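Conserved hypothetical protein (Xanthomonas campestris, PDB 1TTZ) is of unknown function but belongs to a glutaredoxin-like family of the thioredoxin clan, and so may take part in thiol-disulfide chemistry. Local coordinates at residues A[5-10]-A[29-34]. Residues are numbered along the deposited sequence; the frame is centred on the assembly and turned at random.
Sequences LYQRDD and FFSVFI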
loop_
_atom_site.group_PDB
_atom_site.type_symbol
_atom_site.label_atom_id
_atom_site.label_comp_id
_atom_site.label_asym_id
_atom_site.label_seq_id
_atom_site.Cartn_x
_atom_site.Cartn_y
_atom_site.Cartn_z
ATOM N N LEU A 5 -1.486 3.563 -2.718
ATOM C CA LEU A 5 -1.165 2.148 -2.695
ATOM C C LEU A 5 -0.374 1.783 -3.940
ATOM O O LEU A 5 -0.918 1.746 -5.044
ATOM C CB LEU A 5 -2.433 1.285 -2.639
ATOM C CG LEU A 5 -2.144 -0.225 -2.751
ATOM C CD1 LEU A 5 -1.477 -0.712 -1.465
ATOM C CD2 LEU A 5 -3.430 -1.011 -3.004
ATOM N N TYR A 6 0.918 1.537 -3.769
ATOM C CA TYR A 6 1.730 1.140 -4.896
ATOM C C TYR A 6 1.531 -0.362 -5.068
ATOM O O TYR A 6 1.707 -1.138 -4.125
ATOM C CB TYR A 6 3.210 1.466 -4.653
ATOM C CG TYR A 6 3.492 2.946 -4.643
ATOM C CD1 TYR A 6 3.584 3.653 -3.445
ATOM C CD2 TYR A 6 3.630 3.652 -5.837
ATOM C CE1 TYR A 6 3.811 5.039 -3.438
ATOM C CE2 TYR A 6 3.858 5.032 -5.839
ATOM C CZ TYR A 6 3.948 5.715 -4.639
ATOM O OH TYR A 6 4.190 7.069 -4.637
ATOM N N GLN A 7 1.130 -0.763 -6.265
ATOM C CA GLN A 7 0.925 -2.171 -6.554
ATOM C C GLN A 7 1.244 -2.472 -8.008
ATOM O O GLN A 7 1.571 -1.575 -8.782
ATOM C CB GLN A 7 -0.517 -2.588 -6.232
ATOM C CG GLN A 7 -1.613 -1.877 -7.015
ATOM C CD GLN A 7 -3.008 -2.385 -6.659
ATOM O OE1 GLN A 7 -3.281 -3.583 -6.725
ATOM N NE2 GLN A 7 -3.895 -1.469 -6.282
ATOM N N ARG A 8 1.181 -3.746 -8.369
ATOM C CA ARG A 8 1.438 -4.149 -9.742
ATOM C C ARG A 8 0.238 -4.969 -10.179
ATOM O O ARG A 8 -0.484 -5.511 -9.339
ATOM C CB ARG A 8 2.719 -4.994 -9.844
ATOM C CG ARG A 8 2.611 -6.350 -9.165
ATOM C CD ARG A 8 3.670 -7.346 -9.630
ATOM N NE ARG A 8 5.021 -7.026 -9.176
ATOM C CZ ARG A 8 5.874 -6.250 -9.837
ATOM N NH1 ARG A 8 5.519 -5.705 -10.996
ATOM N NH2 ARG A 8 7.088 -6.028 -9.342
ATOM N N ASP A 9 0.016 -5.054 -11.486
ATOM C CA ASP A 9 -1.108 -5.824 -12.009
ATOM C C ASP A 9 -0.886 -7.322 -11.836
ATOM O O ASP A 9 0.250 -7.795 -11.821
ATOM C CB ASP A 9 -1.331 -5.514 -13.491
ATOM C CG ASP A 9 -1.972 -4.160 -13.711
ATOM O OD1 ASP A 9 -3.089 -3.947 -13.194
ATOM O OD2 ASP A 9 -1.363 -3.309 -14.400
ATOM N N ASP A 10 -1.984 -8.059 -11.710
ATOM C CA ASP A 10 -1.939 -9.504 -11.539
ATOM C C ASP A 10 -1.048 -9.908 -10.361
ATOM O O ASP A 10 0.034 -10.470 -10.549
ATOM C CB ASP A 10 -1.450 -10.171 -12.834
ATOM C CG ASP A 10 -1.617 -11.682 -12.812
ATOM O OD1 ASP A 10 -2.740 -12.145 -12.506
ATOM O OD2 ASP A 10 -0.637 -12.405 -13.102
ATOM N N PHE A 29 -8.020 6.077 -0.722
ATOM C CA PHE A 29 -6.689 5.715 -1.174
ATOM C C PHE A 29 -6.719 5.635 -2.690
ATOM O O PHE A 29 -7.771 5.371 -3.279
ATOM C CB PHE A 29 -6.226 4.379 -0.581
ATOM C CG PHE A 29 -6.885 3.176 -1.185
ATOM C CD1 PHE A 29 -8.087 2.686 -0.671
ATOM C CD2 PHE A 29 -6.300 2.521 -2.268
ATOM C CE1 PHE A 29 -8.698 1.556 -1.228
ATOM C CE2 PHE A 29 -6.903 1.390 -2.835
ATOM C CZ PHE A 29 -8.103 0.909 -2.311
ATOM N N PHE A 30 -5.573 5.879 -3.318
ATOM C CA PHE A 30 -5.487 5.808 -4.770
ATOM C C PHE A 30 -4.349 4.879 -5.149
ATOM O O PHE A 30 -3.270 4.934 -4.561
ATOM C CB PHE A 30 -5.240 7.197 -5.363
ATOM C CG PHE A 30 -6.388 8.134 -5.180
ATOM C CD1 PHE A 30 -7.610 7.888 -5.818
ATOM C CD2 PHE A 30 -6.269 9.247 -4.349
ATOM C CE1 PHE A 30 -8.703 8.739 -5.627
ATOM C CE2 PHE A 30 -7.355 10.102 -4.152
ATOM C CZ PHE A 30 -8.573 9.847 -4.792
ATOM N N SER A 31 -4.597 4.026 -6.131
ATOM C CA SER A 31 -3.597 3.080 -6.589
ATOM C C SER A 31 -2.687 3.661 -7.658
ATOM O O SER A 31 -3.122 4.414 -8.523
ATOM C CB SER A 31 -4.271 1.827 -7.162
ATOM O OG SER A 31 -4.821 1.021 -6.141
ATOM N N VAL A 32 -1.413 3.306 -7.575
ATOM C CA VAL A 32 -0.425 3.713 -8.556
ATOM C C VAL A 32 0.237 2.402 -8.953
ATOM O O VAL A 32 0.865 1.747 -8.128
ATOM C CB VAL A 32 0.634 4.669 -7.965
ATOM C CG1 VAL A 32 1.740 4.920 -8.991
ATOM C CG2 VAL A 32 -0.003 5.984 -7.590
ATOM N N PHE A 33 0.054 2.005 -10.207
ATOM C CA PHE A 33 0.631 0.769 -10.721
ATOM C C PHE A 33 2.029 1.013 -11.261
ATOM O O PHE A 33 2.224 1.839 -12.146
ATOM C CB PHE A 33 -0.282 0.202 -11.797
ATOM C CG PHE A 33 -1.580 -0.291 -11.258
ATOM C CD1 PHE A 33 -1.680 -1.578 -10.740
ATOM C CD2 PHE A 33 -2.694 0.550 -11.204
ATOM C CE1 PHE A 33 -2.876 -2.031 -10.171
ATOM C CE2 PHE A 33 -3.897 0.107 -10.635
ATOM C CZ PHE A 33 -3.983 -1.187 -10.117
ATOM N N ILE A 34 2.992 0.272 -10.727
ATOM C CA ILE A 34 4.399 0.415 -11.087
ATOM C C ILE A 34 4.813 -0.256 -12.389
ATOM O O ILE A 34 5.871 0.043 -12.936
ATOM C CB ILE A 34 5.293 -0.158 -9.964
ATOM C CG1 ILE A 34 5.093 -1.673 -9.878
ATOM C CG2 ILE A 34 4.915 0.463 -8.627
ATOM C CD1 ILE A 34 6.066 -2.388 -8.955
#
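With chi1 at 61°, CG of Gln7 sits between the backbone N and carbonyl carbon, and the chain then runs extended, alongside Phe33. Gln7 CG comes within 3.4 Å of Phe33 CE1, and the amide and ring planes are 26° apart. Gln7 NE2 reaches Ser31 OG at 2.7 Å, a weak hydrogen bond, strongly bent (127° at the hydrogen). On the opposite side of the ring from Gln7, the Asp9 carboxylate lies with its plane nearly parallel to it, OD1 3.6 Å from Phe33 CE1. On the other face of the sheet Tyr6 and Val32 point the same way, Tyr6 CE2 resting 3.8 Å from Val32 CG1. Farther along, Ile34 CD1 lies over one face of the Arg8 guanidinium, whose NH1 forms a salt bridge with Glu41 and whose NH2 donates a hydrogen bond to Gly45 O. Between the two faces four backbone hydrogen bonds pair the strands in parallel, from Leu5 N-Phe30 O to Ile34 N-Gln7 O. This pairing closes the right-handed beta-alpha-beta unit of a thioredoxin-like fold: helix 12-23 packs on Leu5, Phe29 and Gln7, which touches Cys14 of a possible thioredoxin-type CxxC; helix 38-44 covers Tyr6, Val32 and Ile34, and strand 29-33 edges the sheet.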